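Local coordinates for ferric uptake regulation protein (Helicobacter pylori, PDB 2XIG), which probably acts as an iron-dependent global repressor, using ferrous iron as cofactor to bind the operators of the genes it controls, at residues C[59-62]-C[63-67]; C[68-71]-C[72-76]; C[116-119]-C[120-124]. The protein carries 2 engineered substitutions. All blocks are in the same frame, centred on the assembly; numbering follows the deposited sequence.

Contact 1: residues C[59-62]-C[63-67]; sequences TSIS and SVYRI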
ATOM      1  N   THR C  59     -20.150 -25.216  -8.434  1.00 32.73           N
ATOM      2  CA  THR C  59     -18.948 -24.814  -9.155  1.00 27.35           C
ATOM      3  C   THR C  59     -17.923 -24.187  -8.202  1.00 29.16           C
ATOM      4  O   THR C  59     -18.261 -23.345  -7.366  1.00 26.36           O
ATOM      5  CB  THR C  59     -19.276 -23.797 -10.265  1.00 28.53           C
ATOM      6  OG1 THR C  59     -20.230 -24.359 -11.175  1.00 34.84           O
ATOM      7  CG2 THR C  59     -18.019 -23.411 -11.032  1.00 31.06           C
ATOM      8  N   SER C  60     -16.665 -24.588  -8.352  1.00 23.61           N
ATOM      9  CA  SER C  60     -15.586 -24.103  -7.495  1.00 21.06           C
ATOM     10  C   SER C  60     -14.839 -22.956  -8.159  1.00 22.12           C
ATOM     11  O   SER C  60     -14.674 -22.927  -9.395  1.00 20.22           O
ATOM     12  CB  SER C  60     -14.627 -25.256  -7.188  1.00 34.35           C
ATOM     13  OG  SER C  60     -13.337 -24.775  -6.859  1.00 44.79           O
ATOM     14  N   ILE C  61     -14.388 -21.998  -7.357  1.00 18.10           N
ATOM     15  CA  ILE C  61     -13.709 -20.831  -7.912  1.00 17.92           C
ATOM     16  C   ILE C  61     -12.352 -21.221  -8.494  1.00 17.36           C
ATOM     17  O   ILE C  61     -11.869 -20.581  -9.436  1.00 15.14           O
ATOM     18  CB  ILE C  61     -13.592 -19.660  -6.889  1.00 21.17           C
ATOM     19  CG1 ILE C  61     -13.153 -18.369  -7.591  1.00 23.57           C
ATOM     20  CG2 ILE C  61     -12.650 -20.010  -5.734  1.00 24.04           C
ATOM     21  CD1 ILE C  61     -13.417 -17.101  -6.770  1.00 26.79           C
ATOM     22  N   SER C  62     -11.747 -22.286  -7.966  1.00 17.90           N
ATOM     23  CA  SER C  62     -10.506 -22.801  -8.564  1.00 21.14           C
ATOM     24  C   SER C  62     -10.702 -23.205 -10.022  1.00 19.67           C
ATOM     25  O   SER C  62      -9.802 -23.034 -10.848  1.00 18.41           O
ATOM     26  CB  SER C  62      -9.949 -23.987  -7.771  1.00 21.28           C
ATOM     27  OG  SER C  62     -10.882 -25.045  -7.716  1.00 21.48           O
ATOM     28  N   SER C  63     -11.875 -23.738 -10.346  1.00 16.44           N
ATOM     29  CA  SER C  63     -12.126 -24.146 -11.730  1.00 16.52           C
ATOM     30  C   SER C  63     -12.249 -22.919 -12.629  1.00 19.49           C
ATOM     31  O   SER C  63     -11.788 -22.927 -13.777  1.00 22.59           O
ATOM     32  CB  SER C  63     -13.340 -25.082 -11.844  1.00 26.98           C
ATOM     33  OG  SER C  63     -14.566 -24.391 -11.674  1.00 35.47           O
ATOM     34  N   VAL C  64     -12.837 -21.849 -12.095  1.00 19.00           N
ATOM     35  CA  VAL C  64     -12.972 -20.607 -12.850  1.00 17.51           C
ATOM     36  C   VAL C  64     -11.621 -19.951 -13.126  1.00 16.54           C
ATOM     37  O   VAL C  64     -11.370 -19.492 -14.244  1.00 21.33           O
ATOM     38  CB  VAL C  64     -13.958 -19.629 -12.186  1.00 16.48           C
ATOM     39  CG1 VAL C  64     -13.914 -18.276 -12.892  1.00 21.38           C
ATOM     40  CG2 VAL C  64     -15.370 -20.218 -12.227  1.00 17.93           C
ATOM     41  N   TYR C  65     -10.743 -19.936 -12.127  1.00 14.56           N
ATOM     42  CA  TYR C  65      -9.393 -19.414 -12.324  1.00 19.22           C
ATOM     43  C   TYR C  65      -8.668 -20.166 -13.427  1.00 17.74           C
ATOM     44  O   TYR C  65      -8.065 -19.548 -14.303  1.00 21.29           O
ATOM     45  CB  TYR C  65      -8.562 -19.467 -11.031  1.00 18.90           C
ATOM     46  CG  TYR C  65      -8.631 -18.187 -10.229  1.00 21.13           C
ATOM     47  CD1 TYR C  65      -7.647 -17.215 -10.346  1.00 25.27           C
ATOM     48  CD2 TYR C  65      -9.702 -17.938  -9.379  1.00 16.71           C
ATOM     49  CE1 TYR C  65      -7.721 -16.031  -9.618  1.00 21.73           C
ATOM     50  CE2 TYR C  65      -9.786 -16.767  -8.661  1.00 17.82           C
ATOM     51  CZ  TYR C  65      -8.796 -15.821  -8.778  1.00 23.75           C
ATOM     52  OH  TYR C  65      -8.887 -14.663  -8.048  1.00 27.60           O
ATOM     53  N   ARG C  66      -8.715 -21.494 -13.368  1.00 19.10           N
ATOM     54  CA  ARG C  66      -8.074 -22.321 -14.383  1.00 19.84           C
ATOM     55  C   ARG C  66      -8.583 -21.972 -15.790  1.00 23.16           C
ATOM     56  O   ARG C  66      -7.798 -21.802 -16.721  1.00 21.71           O
ATOM     57  CB  ARG C  66      -8.310 -23.800 -14.088  1.00 21.56           C
ATOM     58  CG  ARG C  66      -7.697 -24.738 -15.106  1.00 24.05           C
ATOM     59  CD  ARG C  66      -7.942 -26.204 -14.729  1.00 22.98           C
ATOM     60  NE  ARG C  66      -7.684 -26.402 -13.308  1.00 29.04           N
ATOM     61  CZ  ARG C  66      -8.595 -26.783 -12.419  1.00 28.17           C
ATOM     62  NH1 ARG C  66      -9.835 -27.060 -12.798  1.00 27.69           N
ATOM     63  NH2 ARG C  66      -8.254 -26.911 -11.148  1.00 33.20           N
ATOM     64  N   ILE C  67      -9.902 -21.874 -15.927  1.00 17.72           N
ATOM     65  CA  ILE C  67     -10.524 -21.448 -17.177  1.00 20.72           C
ATOM     66  C   ILE C  67     -10.054 -20.058 -17.618  1.00 24.27           C
ATOM     67  O   ILE C  67      -9.720 -19.853 -18.794  1.00 22.80           O
ATOM     68  CB  ILE C  67     -12.066 -21.467 -17.059  1.00 21.16           C
ATOM     69  CG1 ILE C  67     -12.582 -22.909 -17.053  1.00 20.38           C
ATOM     70  CG2 ILE C  67     -12.706 -20.647 -18.183  1.00 20.70           C
ATOM     71  CD1 ILE C  67     -14.055 -23.023 -16.741  1.00 22.01           C
TER
HETATM   72  O   HOH W   1     -15.921 -26.822 -10.015  1.00 32.12           O
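Ser63 OG lies 2.7 Å from Ser60 O, a probable hydrogen bond in which Gln28 OE1 competes for the same hydroxyl proton. Ser60 O also takes weak bonds from Ser63 N and Val64 N, so two amides, and perhaps the Ser63 hydroxyl, converge on one carbonyl in the first turn. A water accepts from Ser60 N and donates to Ser63 OG, linking the N-cap residue to the helix. Ser60 OG and Ser62 OG are hydrogen-bonded at 2.6 Å. Regular backbone bonds follow, Tyr65 N to Ile61 O and Arg66 N to Ser62 O. This is the N-terminal start of helix 61-73, which precedes the two-stranded wing of a winged-helix DNA-binding domain and probably serves as its recognition helix. Among apolar contacts, Ile61 and Tyr65 lie alongside each other, pointing the same way, with Ile61 CG1 3.9 Å from Tyr65 CE2. Ile61 O sits at the edge of the Tyr65 ring, in its plane, 3.4 Å from Tyr65 CD2. The methyl CG2 of Thr59, anti to the backbone N, is 3.6 Å from Ser63 OG, while Thr59 OG1 bonds to Asp56 O. Glu12 of the second subunit packs on Ile61 and Ser62.

Contact 2: residues C[68-71]-C[72-76]; sequences LNFL and EKENF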
ATOM      1  N   LEU C  68     -10.040 -19.108 -16.680  1.00 19.51           N
ATOM      2  CA  LEU C  68      -9.626 -17.743 -16.972  1.00 18.26           C
ATOM      3  C   LEU C  68      -8.181 -17.700 -17.460  1.00 24.27           C
ATOM      4  O   LEU C  68      -7.855 -16.972 -18.398  1.00 23.64           O
ATOM      5  CB  LEU C  68      -9.798 -16.840 -15.739  1.00 18.92           C
ATOM      6  CG  LEU C  68     -11.247 -16.485 -15.394  1.00 21.13           C
ATOM      7  CD1 LEU C  68     -11.349 -15.733 -14.067  1.00 22.36           C
ATOM      8  CD2 LEU C  68     -11.892 -15.670 -16.506  1.00 21.01           C
ATOM      9  N   ASN C  69      -7.318 -18.481 -16.825  1.00 20.10           N
ATOM     10  CA  ASN C  69      -5.914 -18.522 -17.234  1.00 23.40           C
ATOM     11  C   ASN C  69      -5.736 -19.016 -18.669  1.00 21.15           C
ATOM     12  O   ASN C  69      -4.942 -18.468 -19.425  1.00 22.23           O
ATOM     13  CB  ASN C  69      -5.086 -19.365 -16.265  1.00 21.65           C
ATOM     14  CG  ASN C  69      -4.900 -18.685 -14.911  1.00 29.38           C
ATOM     15  OD1 ASN C  69      -4.814 -17.461 -14.828  1.00 29.57           O
ATOM     16  ND2 ASN C  69      -4.838 -19.481 -13.848  1.00 31.04           N
ATOM     17  N   PHE C  70      -6.474 -20.056 -19.034  1.00 22.49           N
ATOM     18  CA  PHE C  70      -6.436 -20.559 -20.410  1.00 25.31           C
ATOM     19  C   PHE C  70      -6.960 -19.533 -21.414  1.00 27.99           C
ATOM     20  O   PHE C  70      -6.305 -19.217 -22.415  1.00 24.33           O
ATOM     21  CB  PHE C  70      -7.258 -21.839 -20.553  1.00 25.62           C
ATOM     22  CG  PHE C  70      -7.352 -22.331 -21.977  1.00 23.52           C
ATOM     23  CD1 PHE C  70      -8.421 -21.971 -22.782  1.00 21.03           C
ATOM     24  CD2 PHE C  70      -6.348 -23.120 -22.517  1.00 22.98           C
ATOM     25  CE1 PHE C  70      -8.499 -22.409 -24.097  1.00 30.87           C
ATOM     26  CE2 PHE C  70      -6.423 -23.563 -23.834  1.00 26.11           C
ATOM     27  CZ  PHE C  70      -7.498 -23.206 -24.621  1.00 31.09           C
ATOM     28  N   LEU C  71      -8.165 -19.037 -21.154  1.00 19.18           N
ATOM     29  CA  LEU C  71      -8.798 -18.077 -22.040  1.00 19.62           C
ATOM     30  C   LEU C  71      -7.931 -16.854 -22.238  1.00 17.38           C
ATOM     31  O   LEU C  71      -7.880 -16.294 -23.326  1.00 22.34           O
ATOM     32  CB  LEU C  71     -10.163 -17.654 -21.488  1.00 18.74           C
ATOM     33  CG  LEU C  71     -11.255 -18.721 -21.475  1.00 18.30           C
ATOM     34  CD1 LEU C  71     -12.494 -18.139 -20.817  1.00 20.97           C
ATOM     35  CD2 LEU C  71     -11.565 -19.222 -22.924  1.00 15.03           C
ATOM     36  N   GLU C  72      -7.246 -16.420 -21.181  1.00 19.74           N
ATOM     37  CA  GLU C  72      -6.450 -15.217 -21.302  1.00 22.28           C
ATOM     38  C   GLU C  72      -5.156 -15.502 -22.055  1.00 26.73           C
ATOM     39  O   GLU C  72      -4.695 -14.685 -22.853  1.00 28.47           O
ATOM     40  CB  GLU C  72      -6.177 -14.598 -19.924  1.00 31.58           C
ATOM     41  CG  GLU C  72      -4.801 -14.866 -19.369  1.00 39.76           C
ATOM     42  CD  GLU C  72      -3.891 -13.657 -19.451  1.00 45.67           C
ATOM     43  OE1 GLU C  72      -3.943 -12.927 -20.461  1.00 44.51           O
ATOM     44  OE2 GLU C  72      -3.130 -13.427 -18.487  1.00 53.50           O
ATOM     45  N   LYS C  73      -4.569 -16.666 -21.826  1.00 24.36           N
ATOM     46  CA  LYS C  73      -3.332 -16.962 -22.532  1.00 27.43           C
ATOM     47  C   LYS C  73      -3.572 -17.207 -24.024  1.00 31.71           C
ATOM     48  O   LYS C  73      -2.689 -16.959 -24.841  1.00 37.47           O
ATOM     49  CB  LYS C  73      -2.564 -18.097 -21.865  1.00 31.32           C
ATOM     50  CG  LYS C  73      -2.761 -19.457 -22.446  1.00 39.45           C
ATOM     51  CD  LYS C  73      -1.721 -20.397 -21.863  1.00 46.87           C
ATOM     52  CE  LYS C  73      -1.480 -21.572 -22.777  1.00 55.57           C
ATOM     53  NZ  LYS C  73      -1.139 -21.104 -24.152  1.00 59.22           N
ATOM     54  N   GLU C  74      -4.775 -17.658 -24.378  1.00 28.33           N
ATOM     55  CA  GLU C  74      -5.155 -17.834 -25.785  1.00 26.87           C
ATOM     56  C   GLU C  74      -5.904 -16.626 -26.374  1.00 27.56           C
ATOM     57  O   GLU C  74      -6.476 -16.709 -27.457  1.00 26.64           O
ATOM     58  CB  GLU C  74      -5.998 -19.097 -25.958  1.00 26.19           C
ATOM     59  CG  GLU C  74      -5.277 -20.397 -25.574  1.00 28.44           C
ATOM     60  CD  GLU C  74      -4.038 -20.649 -26.416  1.00 38.30           C
ATOM     61  OE1 GLU C  74      -4.074 -20.382 -27.636  1.00 34.51           O
ATOM     62  OE2 GLU C  74      -3.027 -21.120 -25.858  1.00 42.35           O
ATOM     63  N   ASN C  75      -5.910 -15.518 -25.646  1.00 22.52           N
ATOM     64  CA  ASN C  75      -6.435 -14.243 -26.138  1.00 27.65           C
ATOM     65  C   ASN C  75      -7.943 -14.182 -26.405  1.00 22.51           C
ATOM     66  O   ASN C  75      -8.396 -13.407 -27.247  1.00 21.76           O
ATOM     67  CB  ASN C  75      -5.656 -13.782 -27.374  1.00 33.36           C
ATOM     68  CG  ASN C  75      -4.196 -13.491 -27.068  1.00 47.36           C
ATOM     69  OD1 ASN C  75      -3.768 -13.534 -25.913  1.00 53.31           O
ATOM     70  ND2 ASN C  75      -3.426 -13.193 -28.103  1.00 51.12           N
ATOM     71  N   PHE C  76      -8.716 -14.987 -25.681  1.00 17.25           N
ATOM     72  CA  PHE C  76     -10.173 -14.895 -25.762  1.00 19.91           C
ATOM     73  C   PHE C  76     -10.695 -13.797 -24.836  1.00 17.59           C
ATOM     74  O   PHE C  76     -11.790 -13.263 -25.041  1.00 19.67           O
ATOM     75  CB  PHE C  76     -10.834 -16.236 -25.430  1.00 18.64           C
ATOM     76  CG  PHE C  76     -10.679 -17.271 -26.512  1.00 23.86           C
ATOM     77  CD1 PHE C  76     -11.488 -17.244 -27.633  1.00 24.17           C
ATOM     78  CD2 PHE C  76      -9.709 -18.257 -26.417  1.00 23.84           C
ATOM     79  CE1 PHE C  76     -11.341 -18.192 -28.638  1.00 22.05           C
ATOM     80  CE2 PHE C  76      -9.558 -19.199 -27.415  1.00 21.97           C
ATOM     81  CZ  PHE C  76     -10.374 -19.163 -28.531  1.00 23.02           C
TER
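Glu74 CG lies over one face of the Phe70 ring as a CH-pi contact, 3.9 Å from the ring centroid and displaced toward the rim, with Phe70 CZ the nearest ring atom at 3.7 Å. The ring reaches this place because Phe70 CG is anti to the backbone N (chi1 175°), while Glu74 CG is set over the ring by its first torsion, anti to the carbonyl carbon (chi1 -62°); the bend at chi2 only directs the carboxylate. Leu71 CD2 likewise touches Phe76 CB at 4.0 Å, the two side chains crossing at about a right angle.

Backbone bonds set up both pairs. Glu74 N bonds to Phe70 O at 2.9 Å, the last turn of the helix, and Phe76 N reaches back to Leu71 O at 2.8 Å. Together with Asn75 N to Glu72 O at 3.2 Å, the latter makes a Schellman motif that ends helix 61-73, with Asn75, at positive phi, as its C-prime residue. The reversal of the chain carries Phe76 back beside Leu71. Farther out, the carboxylate of Glu74 is engaged by its neighbour in sequence: Lys73 NZ forms a salt bridge with Glu74 OE2, modelled short at 2.5 Å. Glu72 OE2 has a long, weak ion pair with Arg87.

Around this helix end, the Phe70 ring packs on Ser17 and Ile18 of helix 7-20, and Leu71 packs on Leu14 of that helix and on Val32 and Val33 of helix 27-38. Leu68 reaches Val32, Ile77 and, on helix 45-52, Pro45 and Ile48. Phe76 is backbone-bonded to Ala92, just beyond strand 86-91, and the chain passes directly into 77-82, the first strand of the wing.

Contact 3: residues C[116-119]-C[120-124]; sequences IENR and QNEVV. With ZN (zinc ion), chain N.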
ATOM      1  N   ILE C 116      -4.397  11.267 -27.998  1.00 20.59           N
ATOM      2  CA  ILE C 116      -3.403  10.673 -27.114  1.00 23.13           C
ATOM      3  C   ILE C 116      -2.683   9.550 -27.848  1.00 22.26           C
ATOM      4  O   ILE C 116      -1.457   9.430 -27.785  1.00 20.78           O
ATOM      5  CB  ILE C 116      -4.039  10.099 -25.836  1.00 27.18           C
ATOM      6  CG1 ILE C 116      -4.319  11.223 -24.845  1.00 33.89           C
ATOM      7  CG2 ILE C 116      -3.130   9.049 -25.220  1.00 29.97           C
ATOM      8  CD1 ILE C 116      -4.831  10.745 -23.503  1.00 34.11           C
ATOM      9  N   GLU C 117      -3.453   8.723 -28.548  1.00 24.28           N
ATOM     10  CA  GLU C 117      -2.859   7.632 -29.310  1.00 20.44           C
ATOM     11  C   GLU C 117      -1.854   8.176 -30.320  1.00 22.84           C
ATOM     12  O   GLU C 117      -0.755   7.635 -30.459  1.00 25.78           O
ATOM     13  CB  GLU C 117      -3.933   6.797 -30.011  1.00 25.82           C
ATOM     14  CG  GLU C 117      -4.934   6.135 -29.071  1.00 23.79           C
ATOM     15  CD  GLU C 117      -4.339   4.997 -28.245  1.00 22.78           C
ATOM     16  OE1 GLU C 117      -3.349   4.361 -28.669  1.00 24.74           O
ATOM     17  OE2 GLU C 117      -4.868   4.729 -27.162  1.00 23.78           O
ATOM     18  N   ASN C 118      -2.223   9.244 -31.024  1.00 19.48           N
ATOM     19  CA  ASN C 118      -1.295   9.850 -31.975  1.00 22.71           C
ATOM     20  C   ASN C 118      -0.067  10.443 -31.283  1.00 27.25           C
ATOM     21  O   ASN C 118       1.054  10.328 -31.788  1.00 28.28           O
ATOM     22  CB  ASN C 118      -1.985  10.922 -32.819  1.00 26.19           C
ATOM     23  CG  ASN C 118      -1.080  11.476 -33.905  1.00 39.45           C
ATOM     24  OD1 ASN C 118      -0.543  10.730 -34.728  1.00 43.07           O
ATOM     25  ND2 ASN C 118      -0.912  12.793 -33.918  1.00 43.28           N
ATOM     26  N   ARG C 119      -0.276  11.079 -30.130  1.00 26.17           N
ATOM     27  CA  ARG C 119       0.835  11.711 -29.416  1.00 25.16           C
ATOM     28  C   ARG C 119       1.883  10.705 -28.938  1.00 25.79           C
ATOM     29  O   ARG C 119       3.078  10.995 -28.943  1.00 23.82           O
ATOM     30  CB  ARG C 119       0.335  12.562 -28.248  1.00 24.60           C
ATOM     31  CG  ARG C 119       1.449  13.290 -27.499  1.00 24.78           C
ATOM     32  CD  ARG C 119       2.259  14.197 -28.408  1.00 27.64           C
ATOM     33  NE  ARG C 119       3.451  14.713 -27.737  1.00 26.60           N
ATOM     34  CZ  ARG C 119       4.429  15.372 -28.347  1.00 32.70           C
ATOM     35  NH1 ARG C 119       4.367  15.606 -29.656  1.00 30.18           N
ATOM     36  NH2 ARG C 119       5.476  15.800 -27.650  1.00 31.90           N
ATOM     37  N   GLN C 120       1.441   9.522 -28.521  1.00 26.79           N
ATOM     38  CA  GLN C 120       2.380   8.475 -28.146  1.00 25.18           C
ATOM     39  C   GLN C 120       3.253   8.092 -29.337  1.00 26.52           C
ATOM     40  O   GLN C 120       4.450   7.860 -29.188  1.00 25.65           O
ATOM     41  CB  GLN C 120       1.640   7.255 -27.602  1.00 26.19           C
ATOM     42  CG  GLN C 120       0.900   7.524 -26.302  1.00 22.31           C
ATOM     43  CD  GLN C 120      -0.005   6.379 -25.908  1.00 31.98           C
ATOM     44  OE1 GLN C 120      -0.323   5.508 -26.722  1.00 34.07           O
ATOM     45  NE2 GLN C 120      -0.429   6.371 -24.654  1.00 35.73           N
ATOM     46  N   ASN C 121       2.651   8.033 -30.522  1.00 26.83           N
ATOM     47  CA  ASN C 121       3.415   7.763 -31.732  1.00 31.70           C
ATOM     48  C   ASN C 121       4.465   8.847 -31.968  1.00 33.07           C
ATOM     49  O   ASN C 121       5.623   8.546 -32.256  1.00 31.92           O
ATOM     50  CB  ASN C 121       2.486   7.618 -32.946  1.00 34.96           C
ATOM     51  CG  ASN C 121       1.778   6.273 -32.980  1.00 40.44           C
ATOM     52  OD1 ASN C 121       2.421   5.224 -33.035  1.00 43.00           O
ATOM     53  ND2 ASN C 121       0.449   6.298 -32.953  1.00 38.78           N
ATOM     54  N   GLU C 122       4.060  10.109 -31.832  1.00 26.91           N
ATOM     55  CA  GLU C 122       4.986  11.230 -31.988  1.00 29.49           C
ATOM     56  C   GLU C 122       6.146  11.134 -30.998  1.00 30.51           C
ATOM     57  O   GLU C 122       7.304  11.355 -31.351  1.00 34.46           O
ATOM     58  CB  GLU C 122       4.257  12.572 -31.813  1.00 31.60           C
ATOM     59  CG  GLU C 122       3.207  12.857 -32.877  1.00 36.81           C
ATOM     60  CD  GLU C 122       2.534  14.220 -32.707  1.00 44.00           C
ATOM     61  OE1 GLU C 122       2.432  14.711 -31.560  1.00 39.54           O
ATOM     62  OE2 GLU C 122       2.098  14.798 -33.729  1.00 44.18           O
ATOM     63  N   VAL C 123       5.838  10.794 -29.755  1.00 27.88           N
ATOM     64  CA  VAL C 123       6.873  10.736 -28.721  1.00 28.86           C
ATOM     65  C   VAL C 123       7.932   9.658 -28.989  1.00 30.31           C
ATOM     66  O   VAL C 123       9.127   9.919 -28.874  1.00 35.93           O
ATOM     67  CB  VAL C 123       6.271  10.560 -27.309  1.00 25.55           C
ATOM     68  CG1 VAL C 123       7.374  10.343 -26.279  1.00 26.84           C
ATOM     69  CG2 VAL C 123       5.445  11.781 -26.944  1.00 26.52           C
ATOM     70  N   VAL C 124       7.502   8.453 -29.348  1.00 30.83           N
ATOM     71  CA  VAL C 124       8.465   7.382 -29.609  1.00 34.87           C
ATOM     72  C   VAL C 124       9.253   7.665 -30.877  1.00 35.29           C
ATOM     73  O   VAL C 124      10.348   7.136 -31.070  1.00 37.77           O
ATOM     74  CB  VAL C 124       7.808   5.999 -29.718  1.00 37.34           C
ATOM     75  CG1 VAL C 124       6.987   5.700 -28.477  1.00 36.81           C
ATOM     76  CG2 VAL C 124       6.962   5.911 -30.979  1.00 44.49           C
TER
HETATM   77 ZN    ZN N1153      -4.408   3.172 -25.952  1.00 20.82          ZN
HETATM   78  O   HOH W   2       1.348  14.013 -36.115  1.00 47.57           O
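Ile116 to Val123 run as regular alpha-helix, with Gln120 N on Ile116 O, Glu122 N on Asn118 O and Val123 N on Arg119 O, each an i to i+4 bond, and a longer, weak one from Asn121 N to Glu117 O.

Within the helix, the main side-chain link is a salt bridge, Arg119 NH1 to Glu122 OE1 at 2.9 Å. The acceptor lies in the guanidinium plane, at its edge, but the nitrogen meets it from above the carboxylate plane, as the two planes stand 87° apart. Arg119 starts with CG anti to the backbone N and bends at its second torsion (58°), which lays the chain along the helix toward Glu122 and Val123. Val123 CG2 lies over one face near the NE end, 3.6 Å from Arg119 NE. The other carboxylate oxygen of Glu122, OE2, accepts a hydrogen bond from a water at 2.6 Å, and that water also accepts a weak bond from Asn118 ND2.

On another side of the helix, Gln120 packs its amide against Ile116, with Gln120 NE2 3.8 Å from Ile116 CG2; this buried NE2 has no polar partner in the model. Glu117 points the same way as Gln120, and its OE2 binds a zinc ion at 2.0 Å, while OE1 stays 3.1 Å from the metal. His96, Asp98 and His134 complete the site.

Arg119 also makes a salt bridge through NH2 with Asp113 of the third subunit, so one guanidinium joins Glu122 of its own helix to a carboxylate across the subunit interface, in the region thought to mediate dimerization. The chemistry thus places Glu117, a ligand of a zinc-occupied site expected by similarity to bind iron, two residues from Arg119, which makes the intersubunit ion pair.

Overall arrangement
Contacts 1 and 2 are consecutive parts of helix 61-73, with centres 13 Å apart: contact 1 holds its start, with Ser60 at the N-cap position, and contact 2 its Schellman end. Contact 3 belongs to another helix, 114-126, in the probable dimerization region; its centre is 40 Å from that of contact 1 and 29 Å from that of contact 2, and its nearest atoms are about 18 Å from contact 2. Contact 3 supplies a zinc ligand directly. Contact 2 is closer to a different zinc site, that of His42, Glu90, His97 and His99, but does not touch it: the side chain of Leu68 is about 9 Å from that of Glu90. Contact 1 lies away from the metal sites.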